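Local coordinates for protein restriction endonuclease THAI (Thermoplasma acidophilum, PDB 3NDH) that probably cleaves DNA as a restriction endonuclease of the PD-(D/E)XK clan, gripping its substrate duplex next to a bound metal ion, at residues 100-105 and 134-139; 148-153 and 198-203; 110-115 and 182-187; 39-44 and 63-68. All blocks are in the same frame, centred on the assembly; numbering follows the deposited sequence.

How the interactions relate
Interaction 1 lies at the middle of the chain and carries the metal and DNA site; the other three surround it. Interaction 2 extends the same sheet, about 9 Å away between centres, with Tyr150 N probably hydrogen-bonded to Leu138 O at 2.8 Å. In interaction 3, about 12 Å from interaction 1 between centres, segment 110-115 belongs to the connection between the two strands of interaction 1 and packs Val112 CG2 against Ile104 CG1 at 3.8 Å. On the sheet face bearing Ile101 and Val139 sits the helix pair of interaction 4, where Phe41 CE2 is 3.7 Å from Val139 CG1. Interactions 3 and 4, about 22 Å apart between centres, lie on opposite sides of the chain's centre.

Interaction 1: 100-105 and 134-139; sequences SIKTIT and FDLILV. With NA (sodium ion), chain E; nucleotides of chain C.
The two parallel strands of a beta-alpha-beta unit, in register from Ser100 beside Leu136 to Thr103 beside Val139, form a buried part of the central sheet, consistent with the core of a PD-(D/E)XK nuclease. Helix 120-129 lies in the connection between them. Backbone bonds alternate across the pair: Ser100 N donates to Asp135 O, Ile137 N to Ser100 O at 2.9 Å, Lys102 N to Ile137 O, Val139 N to Lys102 O at 2.8 Å, and Ile104 N to Val139 O on a more bent path (N-H...O 145°).

Side chains alternate too. On one face Leu136 CD1 lies beside Ser100 OG, and Leu138 CD1 meets Lys102 CB at 3.9 Å; both leucines reach across because CG stands anti to the backbone N (chi1 177° in Leu138). On the other face Thr103 and Val139 lie side by side, pointing the same way.

Strand 100-105 also serves the DNA and the metal. Ile101 O binds the sodium ion at 2.2 Å, with three waters, Asp91 and a DNA phosphate as the remaining ligands. Lys102 follows; its NZ donates to Lys113 O and to a sodium-bound water that in turn donates to OP2 of DG8 of chain C. OP1 of that phosphate is gripped twice by Thr103, through N at 2.7 Å and through OG1, which is also held by Arg62. One nucleotide on, Thr105 N donates to OP2 of DA9 of chain C, and Thr105 OG1 to OP1 of the same phosphate at 2.6 Å.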
# COMPACT_ATOMS: atom_id res chain seq x y z
N SER A 100 16.61 7.01 -2.88
CA SER A 100 15.21 6.93 -3.26
C SER A 100 15.07 5.78 -4.24
O SER A 100 15.86 5.67 -5.16
CB SER A 100 14.84 8.22 -3.96
OG SER A 100 13.57 8.13 -4.57
N ILE A 101 14.09 4.91 -4.03
CA ILE A 101 13.76 3.84 -4.95
C ILE A 101 12.39 4.10 -5.55
O ILE A 101 11.43 4.47 -4.83
CB ILE A 101 13.75 2.48 -4.19
CG1 ILE A 101 15.14 2.14 -3.70
CG2 ILE A 101 13.22 1.37 -5.08
CD1 ILE A 101 15.18 1.09 -2.59
N LYS A 102 12.29 3.97 -6.87
CA LYS A 102 11.00 4.13 -7.55
C LYS A 102 10.81 3.06 -8.58
O LYS A 102 11.76 2.63 -9.24
CB LYS A 102 10.85 5.52 -8.17
CG LYS A 102 10.81 6.60 -7.09
CD LYS A 102 10.45 7.95 -7.57
CE LYS A 102 10.32 8.91 -6.39
NZ LYS A 102 9.11 8.75 -5.51
N THR A 103 9.58 2.58 -8.69
CA THR A 103 9.24 1.55 -9.65
C THR A 103 8.05 2.02 -10.48
O THR A 103 7.16 2.74 -10.00
CB THR A 103 8.95 0.20 -8.95
OG1 THR A 103 7.71 0.26 -8.23
CG2 THR A 103 10.13 -0.19 -8.02
N ILE A 104 8.05 1.61 -11.75
CA ILE A 104 7.05 2.09 -12.69
C ILE A 104 6.92 1.10 -13.84
O ILE A 104 7.95 0.60 -14.35
CB ILE A 104 7.41 3.52 -13.19
CG1 ILE A 104 6.28 4.14 -14.01
CG2 ILE A 104 8.70 3.52 -13.98
CD1 ILE A 104 5.13 4.59 -13.18
N THR A 105 5.68 0.79 -14.20
CA THR A 105 5.38 -0.12 -15.30
C THR A 105 4.91 0.65 -16.54
O THR A 105 4.09 1.57 -16.45
CB THR A 105 4.32 -1.14 -14.89
OG1 THR A 105 4.78 -1.85 -13.73
CG2 THR A 105 4.09 -2.15 -16.00
N PHE A 134 18.67 13.33 -3.68
CA PHE A 134 19.05 11.95 -3.40
C PHE A 134 19.26 11.10 -4.64
O PHE A 134 18.51 11.17 -5.61
CB PHE A 134 17.98 11.32 -2.50
CG PHE A 134 17.60 12.16 -1.32
CD1 PHE A 134 18.56 12.54 -0.39
CD2 PHE A 134 16.31 12.63 -1.15
CE1 PHE A 134 18.23 13.33 0.71
CE2 PHE A 134 15.98 13.44 -0.06
CZ PHE A 134 16.93 13.79 0.86
N ASP A 135 20.29 10.26 -4.58
CA ASP A 135 20.49 9.19 -5.57
C ASP A 135 19.22 8.39 -5.74
O ASP A 135 18.55 8.11 -4.75
CB ASP A 135 21.63 8.26 -5.12
CG ASP A 135 23.00 8.89 -5.22
OD1 ASP A 135 23.17 9.88 -5.97
OD2 ASP A 135 23.91 8.38 -4.53
N LEU A 136 18.91 8.05 -6.98
CA LEU A 136 17.68 7.36 -7.35
C LEU A 136 18.01 6.03 -8.01
O LEU A 136 18.85 5.96 -8.91
CB LEU A 136 16.89 8.24 -8.31
CG LEU A 136 15.68 7.68 -9.04
CD1 LEU A 136 14.60 7.24 -8.06
CD2 LEU A 136 15.13 8.71 -10.01
N ILE A 137 17.36 4.96 -7.53
CA ILE A 137 17.30 3.68 -8.22
C ILE A 137 15.87 3.57 -8.78
O ILE A 137 14.90 3.52 -8.02
CB ILE A 137 17.61 2.47 -7.32
CG1 ILE A 137 19.04 2.56 -6.80
CG2 ILE A 137 17.40 1.15 -8.11
CD1 ILE A 137 19.38 1.47 -5.75
N LEU A 138 15.76 3.63 -10.11
CA LEU A 138 14.50 3.57 -10.83
C LEU A 138 14.39 2.24 -11.56
O LEU A 138 15.23 1.93 -12.36
CB LEU A 138 14.41 4.73 -11.83
CG LEU A 138 13.17 4.76 -12.72
CD1 LEU A 138 11.94 5.10 -11.93
CD2 LEU A 138 13.37 5.75 -13.88
N VAL A 139 13.34 1.48 -11.27
CA VAL A 139 13.09 0.24 -11.99
C VAL A 139 11.95 0.45 -12.98
O VAL A 139 10.82 0.73 -12.60
CB VAL A 139 12.72 -0.91 -11.06
CG1 VAL A 139 12.74 -2.22 -11.84
CG2 VAL A 139 13.65 -0.99 -9.86
NA NA E . 10.27 5.26 -3.13
P DG C 8 6.71 3.13 -6.09
OP1 DG C 8 7.96 2.42 -6.49
OP2 DG C 8 6.68 4.62 -6.09
O5' DG C 8 5.53 2.60 -7.02
C5' DG C 8 4.41 3.43 -7.36
C4' DG C 8 3.40 2.63 -8.15
O4' DG C 8 2.11 3.29 -8.15
C3' DG C 8 3.73 2.38 -9.62
O3' DG C 8 3.25 1.06 -9.94
C2' DG C 8 2.93 3.47 -10.32
C1' DG C 8 1.66 3.47 -9.49
N9 DG C 8 0.87 4.69 -9.53
C8 DG C 8 1.33 5.99 -9.60
N7 DG C 8 0.37 6.87 -9.59
C5 DG C 8 -0.80 6.11 -9.53
C6 DG C 8 -2.16 6.50 -9.50
O6 DG C 8 -2.64 7.65 -9.54
N1 DG C 8 -3.01 5.40 -9.42
C2 DG C 8 -2.60 4.09 -9.38
N2 DG C 8 -3.57 3.16 -9.29
N3 DG C 8 -1.34 3.71 -9.43
C4 DG C 8 -0.50 4.76 -9.50
P DA C 9 3.37 0.47 -11.44
OP1 DA C 9 4.27 -0.72 -11.40
OP2 DA C 9 3.67 1.58 -12.40
O5' DA C 9 1.88 -0.04 -11.71
C5' DA C 9 1.18 -0.78 -10.70
C4' DA C 9 -0.30 -0.91 -11.04
O4' DA C 9 -0.95 0.38 -10.97
C3' DA C 9 -0.62 -1.47 -12.42
O3' DA C 9 -1.79 -2.29 -12.33
C2' DA C 9 -0.89 -0.21 -13.23
C1' DA C 9 -1.62 0.65 -12.21
N9 DA C 9 -1.55 2.09 -12.44
C8 DA C 9 -0.42 2.84 -12.65
N7 DA C 9 -0.65 4.12 -12.77
C5 DA C 9 -2.03 4.23 -12.65
C6 DA C 9 -2.90 5.34 -12.67
N6 DA C 9 -2.50 6.60 -12.82
N1 DA C 9 -4.22 5.10 -12.52
C2 DA C 9 -4.62 3.83 -12.34
N3 DA C 9 -3.91 2.71 -12.30
C4 DA C 9 -2.60 2.98 -12.46
O HOH W 1 11.19 7.48 -3.22
O HOH W 2 8.32 6.16 -4.48
O HOH W 3 9.90 2.91 -2.66

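Interaction 2: 148-153 and 198-203; sequences GVYYIP and TMSIKI
Met199 O accepts a 2.8 Å hydrogen bond from Tyr151 N, tilted 29° out of the carbonyl plane, and also takes a CA-H...O contact from Tyr150 CA at 3.3 Å. Met199 N returns the bond to Tyr151 O, and Val149 and Ile201 form the second reciprocal, hydrogen-bonded pair. These bonds join strand 199-204, outermost within the chain, antiparallel to strand 146-152 of the mixed sheet.

Beside Ser200, in a non-hydrogen-bonded pair, the Tyr150 ring takes Ser200 CB over one face in a CH-pi contact, 4.0 Å from CB to the ring centroid. Thr198 CG2 comes at the edge of the same ring, 3.9 Å from Tyr150 CD1, while Thr198 OG1 is bonded to Ile192 O. Without the ring, as with an alanine at Tyr150, Ser200 CB and Thr198 CG2 would probably face a gap.

On the other face, Met199 SD lies at the edge of the Tyr151 ring, 5.4 Å from its centroid, a Met-aromatic contact; the ring's hydroxyl is held by Asp18. Val149 CG1, set between the backbone N and the carbonyl carbon (chi1 56°), meets Ile201 CB at 3.7 Å. Helices 19-25 and 27-46 pack against this face. The chemistry thus implies an edge strand fixed by directional backbone bonds, with its apolar side chains turned to the helices.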
# COMPACT_ATOMS: atom_id res chain seq x y z
N GLY A 148 14.48 -1.97 -17.55
CA GLY A 148 15.79 -1.88 -16.91
C GLY A 148 15.71 -1.29 -15.53
O GLY A 148 14.69 -0.73 -15.13
N VAL A 149 16.84 -1.41 -14.83
CA VAL A 149 17.01 -0.72 -13.57
C VAL A 149 18.08 0.31 -13.78
O VAL A 149 19.11 0.04 -14.41
CB VAL A 149 17.33 -1.67 -12.40
CG1 VAL A 149 18.53 -2.51 -12.65
CG2 VAL A 149 17.51 -0.88 -11.10
N TYR A 150 17.82 1.50 -13.26
CA TYR A 150 18.66 2.68 -13.48
C TYR A 150 19.15 3.25 -12.18
O TYR A 150 18.38 3.39 -11.23
CB TYR A 150 17.85 3.76 -14.20
CG TYR A 150 17.43 3.39 -15.59
CD1 TYR A 150 18.11 3.88 -16.69
CD2 TYR A 150 16.36 2.52 -15.82
CE1 TYR A 150 17.75 3.53 -17.98
CE2 TYR A 150 16.00 2.16 -17.10
CZ TYR A 150 16.68 2.68 -18.17
OH TYR A 150 16.32 2.33 -19.46
N TYR A 151 20.44 3.58 -12.15
CA TYR A 151 21.05 4.38 -11.09
C TYR A 151 21.23 5.79 -11.64
O TYR A 151 22.01 6.01 -12.55
CB TYR A 151 22.41 3.79 -10.65
CG TYR A 151 23.31 4.73 -9.87
CD1 TYR A 151 22.81 5.65 -8.95
CD2 TYR A 151 24.68 4.69 -10.07
CE1 TYR A 151 23.65 6.51 -8.27
CE2 TYR A 151 25.53 5.54 -9.39
CZ TYR A 151 24.99 6.45 -8.49
OH TYR A 151 25.83 7.31 -7.80
N ILE A 152 20.45 6.72 -11.09
CA ILE A 152 20.44 8.10 -11.53
C ILE A 152 21.01 8.94 -10.38
O ILE A 152 20.31 9.20 -9.41
CB ILE A 152 19.01 8.55 -11.90
CG1 ILE A 152 18.40 7.60 -12.96
CG2 ILE A 152 19.05 9.97 -12.43
CD1 ILE A 152 16.95 7.85 -13.31
N PRO A 153 22.29 9.31 -10.48
CA PRO A 153 22.91 10.09 -9.41
C PRO A 153 22.17 11.39 -9.10
O PRO A 153 21.57 11.99 -9.99
CB PRO A 153 24.32 10.38 -9.94
CG PRO A 153 24.58 9.33 -10.95
CD PRO A 153 23.24 9.00 -11.55
N THR A 198 24.16 8.43 -16.04
CA THR A 198 23.22 7.43 -15.51
C THR A 198 23.67 6.04 -15.93
O THR A 198 24.11 5.84 -17.07
CB THR A 198 21.80 7.73 -15.98
OG1 THR A 198 21.33 8.89 -15.28
CG2 THR A 198 20.83 6.54 -15.74
N MET A 199 23.56 5.10 -15.01
CA MET A 199 23.96 3.71 -15.24
C MET A 199 22.72 2.85 -15.24
O MET A 199 21.71 3.18 -14.61
CB MET A 199 24.94 3.26 -14.16
CG MET A 199 26.19 4.09 -14.15
SD MET A 199 27.39 3.51 -12.95
CE MET A 199 27.80 1.90 -13.60
N SER A 200 22.78 1.75 -15.98
CA SER A 200 21.63 0.87 -16.04
C SER A 200 22.01 -0.58 -16.26
O SER A 200 23.10 -0.89 -16.74
CB SER A 200 20.67 1.31 -17.15
OG SER A 200 21.29 1.26 -18.42
N ILE A 201 21.08 -1.44 -15.88
CA ILE A 201 21.12 -2.86 -16.23
C ILE A 201 19.82 -3.09 -16.98
O ILE A 201 18.73 -2.94 -16.42
CB ILE A 201 21.17 -3.75 -14.98
CG1 ILE A 201 22.46 -3.48 -14.20
CG2 ILE A 201 21.09 -5.23 -15.39
CD1 ILE A 201 22.49 -4.10 -12.83
N LYS A 202 19.93 -3.45 -18.26
CA LYS A 202 18.75 -3.76 -19.07
C LYS A 202 18.17 -5.09 -18.64
O LYS A 202 18.90 -5.99 -18.22
CB LYS A 202 19.11 -3.76 -20.56
CG LYS A 202 19.65 -2.40 -21.06
CD LYS A 202 18.75 -1.22 -20.68
CE LYS A 202 19.20 0.08 -21.32
NZ LYS A 202 20.63 0.40 -21.00
N ILE A 203 16.84 -5.19 -18.70
CA ILE A 203 16.13 -6.37 -18.23
C ILE A 203 15.03 -6.77 -19.21
O ILE A 203 14.24 -5.92 -19.63
CB ILE A 203 15.49 -6.11 -16.83
CG1 ILE A 203 16.57 -5.79 -15.79
CG2 ILE A 203 14.65 -7.30 -16.37
CD1 ILE A 203 16.01 -5.28 -14.51

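Interaction 3: 110-115 and 182-187; sequences AGVKLI and VEISNE. With nucleotides of chain C.
Ile115 and Val182 make the tightest apolar touch here: they lie side by side, pointing the same way, with Ile115 CG2 3.6 Å from Val182 CG2. Both backbone polar atoms of Val182 are bonded, its O accepting from Leu114 N at 2.7 Å and its N donating to Ile115 O. Leu114 CG lies against Ile184 N, and Val112 CB meets Ile184 CG2 at 3.9 Å, while Ile184 N donates to Val112 O along a nearly straight C=O...N line. Phe126 of helix 120-129 backs Leu114, Ile115 and Val182.

The other end is looser and wetter. Asn186, an exposed residue, uses an in-plane lone pair of OD1 to accept from Gly111 N at 3.0 Å, and a water bridges Val112 N, Ile184 O and the same OD1.

Between the two regions Lys113, bent at chi2 (69°), brings NZ to three acceptors: Gly111 O, N7 of DG8 of chain C at 2.9 Å, and Glu183 OE2 at 3.0 Å. This salt bridge reaches OE2 from above the carboxylate plane, 37° out of it, and the carboxylate probably steadies the ammonium against the base. With Leu114 and Ile115 both facing Val182, the segments form a classic beta bulge, here placed so that Lys113 donates to N7 on the major-groove edge of a guanine, consistent with a part in DNA recognition.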
# COMPACT_ATOMS: atom_id res chain seq x y z
N ALA A 110 6.23 6.87 -17.10
CA ALA A 110 5.41 8.06 -17.21
C ALA A 110 4.71 8.30 -15.89
O ALA A 110 4.40 7.35 -15.20
CB ALA A 110 4.39 7.89 -18.31
N GLY A 111 4.45 9.58 -15.59
CA GLY A 111 3.68 9.99 -14.40
C GLY A 111 4.24 9.63 -13.02
O GLY A 111 3.46 9.50 -12.08
N VAL A 112 5.57 9.51 -12.89
CA VAL A 112 6.24 9.05 -11.64
C VAL A 112 6.15 10.14 -10.57
O VAL A 112 6.40 11.30 -10.87
CB VAL A 112 7.72 8.70 -11.96
CG1 VAL A 112 8.58 8.52 -10.72
CG2 VAL A 112 7.81 7.45 -12.88
N LYS A 113 5.79 9.79 -9.34
CA LYS A 113 5.55 10.81 -8.30
C LYS A 113 6.81 11.21 -7.54
O LYS A 113 7.64 10.37 -7.19
CB LYS A 113 4.48 10.36 -7.29
CG LYS A 113 3.05 10.72 -7.67
CD LYS A 113 2.58 9.93 -8.87
CE LYS A 113 1.15 10.29 -9.30
NZ LYS A 113 0.77 9.54 -10.55
N LEU A 114 6.88 12.50 -7.23
CA LEU A 114 7.90 13.06 -6.34
C LEU A 114 7.41 13.19 -4.89
O LEU A 114 8.21 13.10 -3.97
CB LEU A 114 8.35 14.43 -6.86
CG LEU A 114 9.03 14.39 -8.24
CD1 LEU A 114 9.27 15.83 -8.71
CD2 LEU A 114 10.32 13.62 -8.22
N ILE A 115 6.11 13.39 -4.71
CA ILE A 115 5.47 13.42 -3.39
C ILE A 115 3.99 13.04 -3.60
O ILE A 115 3.44 13.32 -4.66
CB ILE A 115 5.63 14.81 -2.70
CG1 ILE A 115 5.15 14.75 -1.25
CG2 ILE A 115 4.91 15.91 -3.48
CD1 ILE A 115 5.56 15.94 -0.40
N VAL A 182 2.22 14.80 -6.92
CA VAL A 182 3.04 15.69 -7.73
C VAL A 182 4.04 14.81 -8.48
O VAL A 182 4.67 13.96 -7.87
CB VAL A 182 3.80 16.69 -6.86
CG1 VAL A 182 4.67 17.59 -7.72
CG2 VAL A 182 2.84 17.51 -6.00
N GLU A 183 4.18 15.01 -9.78
CA GLU A 183 4.98 14.14 -10.63
C GLU A 183 6.23 14.84 -11.14
O GLU A 183 6.28 16.06 -11.22
CB GLU A 183 4.12 13.69 -11.80
CG GLU A 183 2.95 12.84 -11.39
CD GLU A 183 1.93 12.62 -12.48
OE1 GLU A 183 2.16 13.03 -13.64
OE2 GLU A 183 0.87 12.04 -12.18
N ILE A 184 7.23 14.04 -11.51
CA ILE A 184 8.29 14.52 -12.39
C ILE A 184 7.72 14.58 -13.80
O ILE A 184 6.93 13.72 -14.19
CB ILE A 184 9.57 13.63 -12.31
CG1 ILE A 184 10.69 14.25 -13.14
CG2 ILE A 184 9.30 12.19 -12.70
CD1 ILE A 184 12.07 13.57 -13.00
N SER A 185 8.05 15.62 -14.56
CA SER A 185 7.54 15.70 -15.93
C SER A 185 8.14 14.58 -16.77
O SER A 185 9.24 14.10 -16.51
CB SER A 185 7.84 17.07 -16.54
OG SER A 185 9.23 17.20 -16.77
N ASN A 186 7.41 14.17 -17.78
CA ASN A 186 7.89 13.07 -18.60
C ASN A 186 9.18 13.44 -19.35
O ASN A 186 10.06 12.60 -19.51
CB ASN A 186 6.77 12.52 -19.49
CG ASN A 186 5.66 11.83 -18.69
OD1 ASN A 186 5.87 11.33 -17.57
ND2 ASN A 186 4.46 11.82 -19.25
N GLU A 187 9.31 14.71 -19.74
CA GLU A 187 10.53 15.19 -20.36
C GLU A 187 11.73 15.20 -19.40
O GLU A 187 12.83 14.82 -19.78
CB GLU A 187 10.30 16.59 -20.94
CG GLU A 187 11.48 17.13 -21.72
CD GLU A 187 11.89 16.22 -22.86
OE1 GLU A 187 11.00 15.60 -23.47
OE2 GLU A 187 13.11 16.13 -23.17
P DG C 8 6.71 3.13 -6.09
OP1 DG C 8 7.96 2.42 -6.49
OP2 DG C 8 6.68 4.62 -6.09
O5' DG C 8 5.53 2.60 -7.02
C5' DG C 8 4.41 3.43 -7.36
C4' DG C 8 3.40 2.63 -8.15
O4' DG C 8 2.11 3.29 -8.15
C3' DG C 8 3.73 2.38 -9.62
O3' DG C 8 3.25 1.06 -9.94
C2' DG C 8 2.93 3.47 -10.32
C1' DG C 8 1.66 3.47 -9.49
N9 DG C 8 0.87 4.69 -9.53
C8 DG C 8 1.33 5.99 -9.60
N7 DG C 8 0.37 6.87 -9.59
C5 DG C 8 -0.80 6.11 -9.53
C6 DG C 8 -2.16 6.50 -9.50
O6 DG C 8 -2.64 7.65 -9.54
N1 DG C 8 -3.01 5.40 -9.42
C2 DG C 8 -2.60 4.09 -9.38
N2 DG C 8 -3.57 3.16 -9.29
N3 DG C 8 -1.34 3.71 -9.43
C4 DG C 8 -0.50 4.76 -9.50
P DG C 6 5.26 11.33 0.80
OP1 DG C 6 6.50 11.65 0.06
OP2 DG C 6 3.94 11.71 0.24
O5' DG C 6 5.27 9.77 1.14
C5' DG C 6 6.39 9.18 1.80
C4' DG C 6 6.16 7.70 2.02
O4' DG C 6 4.93 7.52 2.74
C3' DG C 6 5.97 6.89 0.75
O3' DG C 6 7.23 6.43 0.30
C2' DG C 6 5.13 5.72 1.22
C1' DG C 6 4.21 6.41 2.21
N9 DG C 6 2.96 6.93 1.65
C8 DG C 6 2.67 8.23 1.36
N7 DG C 6 1.43 8.41 1.00
C5 DG C 6 0.88 7.13 1.04
C6 DG C 6 -0.44 6.70 0.79
O6 DG C 6 -1.43 7.38 0.53
N1 DG C 6 -0.55 5.32 0.90
C2 DG C 6 0.47 4.46 1.24
N2 DG C 6 0.17 3.16 1.27
N3 DG C 6 1.70 4.87 1.51
C4 DG C 6 1.83 6.20 1.39
O HOH W 4 7.08 11.01 -14.90

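Interaction 4: 39-44 and 63-68; sequences YMFQLA and ERIISS
Ile65 points from its helix at the facing one, and its two branches divide between three partners. CG1 stands anti to the carbonyl carbon (chi1 -70°), carrying CD1 against the backbone of Met40 and the methyl of Ala44: Ile65 CD1 lies 3.5 Å from Met40 O and 4.0 Å from Ala44 CB. That oxygen accepts the helical bond from Ala44 N; the methyl makes a van der Waals contact with it. The other branch, CG2, lies at the edge of the Phe41 ring, close to the ring plane, with Phe41 CE1 4.0 Å away, so this methyl meets the rim of the ring. Met40 crosses Ile65 obliquely, its SD near Ile65 CG2 in the conformer described.

Helices 27-46 and 58-74 run roughly antiparallel here, the axes of the short segments 10.5 Å apart at 146°, and together they cover one face of the central mixed sheet in this alpha/beta nuclease fold. Phe41 and Ile66 pass the contact on to strand 135-141, packing on Val139. The second subunit also contacts helix 58-74: Trp218 of that chain packs on Ile65, and NE1 of its Trp222 donates a hydrogen bond to Ile65 O. Trimming Ile65 to an alanine removes both branches' methyl ends and is likely to open a gap between Met40, Ala44 and the edge of the Phe41 ring, leaving the ring freer to shift.

Beyond Ile65, Ile66 CD1 approaches Phe41 CZ obliquely at 4.3 Å. In the same helix Ser68 OG donates to Arg64 O, one turn earlier, at 2.7 Å, from the face of that carbonyl opposite to Ser68 N.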
# COMPACT_ATOMS: atom_id res chain seq x y z
N TYR A 39 11.25 -12.51 -11.87
CA TYR A 39 10.64 -13.49 -10.98
C TYR A 39 10.27 -12.88 -9.61
O TYR A 39 9.15 -13.03 -9.13
CB TYR A 39 11.54 -14.72 -10.82
CG TYR A 39 11.08 -15.71 -9.77
CD1 TYR A 39 9.95 -16.49 -9.95
CD2 TYR A 39 11.73 -15.79 -8.55
CE1 TYR A 39 9.51 -17.37 -8.94
CE2 TYR A 39 11.33 -16.68 -7.56
CZ TYR A 39 10.23 -17.46 -7.76
OH TYR A 39 9.82 -18.34 -6.77
N MET A 40 11.23 -12.19 -9.01
CA MET A 40 10.99 -11.58 -7.70
C MET A 40 9.87 -10.55 -7.77
O MET A 40 8.99 -10.50 -6.90
CB MET A 40 12.26 -10.91 -7.17
CG MET A 40 13.40 -11.88 -7.01
SD MET A 40 14.45 -11.43 -5.60
CE MET A 40 15.86 -12.44 -6.03
N PHE A 41 9.89 -9.72 -8.81
CA PHE A 41 8.83 -8.73 -9.00
C PHE A 41 7.49 -9.37 -9.31
O PHE A 41 6.45 -8.81 -8.96
CB PHE A 41 9.24 -7.69 -10.04
CG PHE A 41 10.00 -6.51 -9.48
CD1 PHE A 41 10.81 -6.63 -8.36
CD2 PHE A 41 9.89 -5.27 -10.09
CE1 PHE A 41 11.48 -5.51 -7.86
CE2 PHE A 41 10.57 -4.19 -9.61
CZ PHE A 41 11.35 -4.30 -8.47
N GLN A 42 7.50 -10.55 -9.93
CA GLN A 42 6.26 -11.26 -10.14
C GLN A 42 5.69 -11.77 -8.81
O GLN A 42 4.47 -11.73 -8.58
CB GLN A 42 6.49 -12.40 -11.13
CG GLN A 42 5.19 -13.02 -11.59
CD GLN A 42 5.36 -13.99 -12.73
OE1 GLN A 42 6.42 -14.07 -13.34
NE2 GLN A 42 4.30 -14.75 -13.00
N LEU A 43 6.55 -12.26 -7.92
CA LEU A 43 6.11 -12.66 -6.56
C LEU A 43 5.54 -11.44 -5.85
O LEU A 43 4.49 -11.52 -5.22
CB LEU A 43 7.25 -13.24 -5.75
CG LEU A 43 7.90 -14.53 -6.25
CD1 LEU A 43 8.99 -14.96 -5.29
CD2 LEU A 43 6.88 -15.63 -6.45
N ALA A 44 6.18 -10.28 -5.98
CA ALA A 44 5.64 -9.07 -5.36
C ALA A 44 4.24 -8.76 -5.86
O ALA A 44 3.33 -8.44 -5.08
CB ALA A 44 6.56 -7.89 -5.60
N GLU A 63 10.28 -2.35 -3.30
CA GLU A 63 11.33 -1.61 -2.60
C GLU A 63 12.11 -2.52 -1.67
O GLU A 63 13.34 -2.47 -1.64
CB GLU A 63 10.72 -0.47 -1.80
CG GLU A 63 11.70 0.41 -1.06
CD GLU A 63 10.99 1.09 0.08
OE1 GLU A 63 9.97 1.81 -0.15
OE2 GLU A 63 11.42 0.87 1.24
N ARG A 64 11.41 -3.40 -0.94
CA ARG A 64 12.08 -4.37 -0.08
C ARG A 64 13.07 -5.24 -0.86
O ARG A 64 14.15 -5.54 -0.40
CB ARG A 64 11.08 -5.28 0.63
CG ARG A 64 10.33 -4.63 1.72
CD ARG A 64 9.74 -5.66 2.67
NE ARG A 64 8.67 -5.08 3.42
CZ ARG A 64 7.47 -5.63 3.58
NH1 ARG A 64 7.20 -6.83 3.08
NH2 ARG A 64 6.56 -4.98 4.27
N ILE A 65 12.65 -5.65 -2.06
CA ILE A 65 13.46 -6.48 -2.92
C ILE A 65 14.73 -5.74 -3.34
O ILE A 65 15.84 -6.31 -3.36
CB ILE A 65 12.66 -6.96 -4.16
CG1 ILE A 65 11.60 -7.97 -3.71
CG2 ILE A 65 13.56 -7.58 -5.21
CD1 ILE A 65 10.43 -8.21 -4.67
N ILE A 66 14.60 -4.46 -3.68
CA ILE A 66 15.77 -3.69 -4.09
C ILE A 66 16.67 -3.41 -2.90
O ILE A 66 17.90 -3.55 -3.01
CB ILE A 66 15.34 -2.37 -4.81
CG1 ILE A 66 14.56 -2.67 -6.10
CG2 ILE A 66 16.55 -1.48 -5.09
CD1 ILE A 66 15.33 -3.49 -7.14
N SER A 67 16.11 -3.05 -1.75
CA SER A 67 16.96 -2.89 -0.56
C SER A 67 17.71 -4.18 -0.21
O SER A 67 18.85 -4.14 0.24
CB SER A 67 16.13 -2.45 0.63
OG SER A 67 15.54 -1.17 0.40
N SER A 68 17.05 -5.31 -0.42
CA SER A 68 17.65 -6.61 -0.17
C SER A 68 18.79 -6.93 -1.12
O SER A 68 19.75 -7.63 -0.74
CB SER A 68 16.59 -7.70 -0.20
OG SER A 68 15.64 -7.49 0.84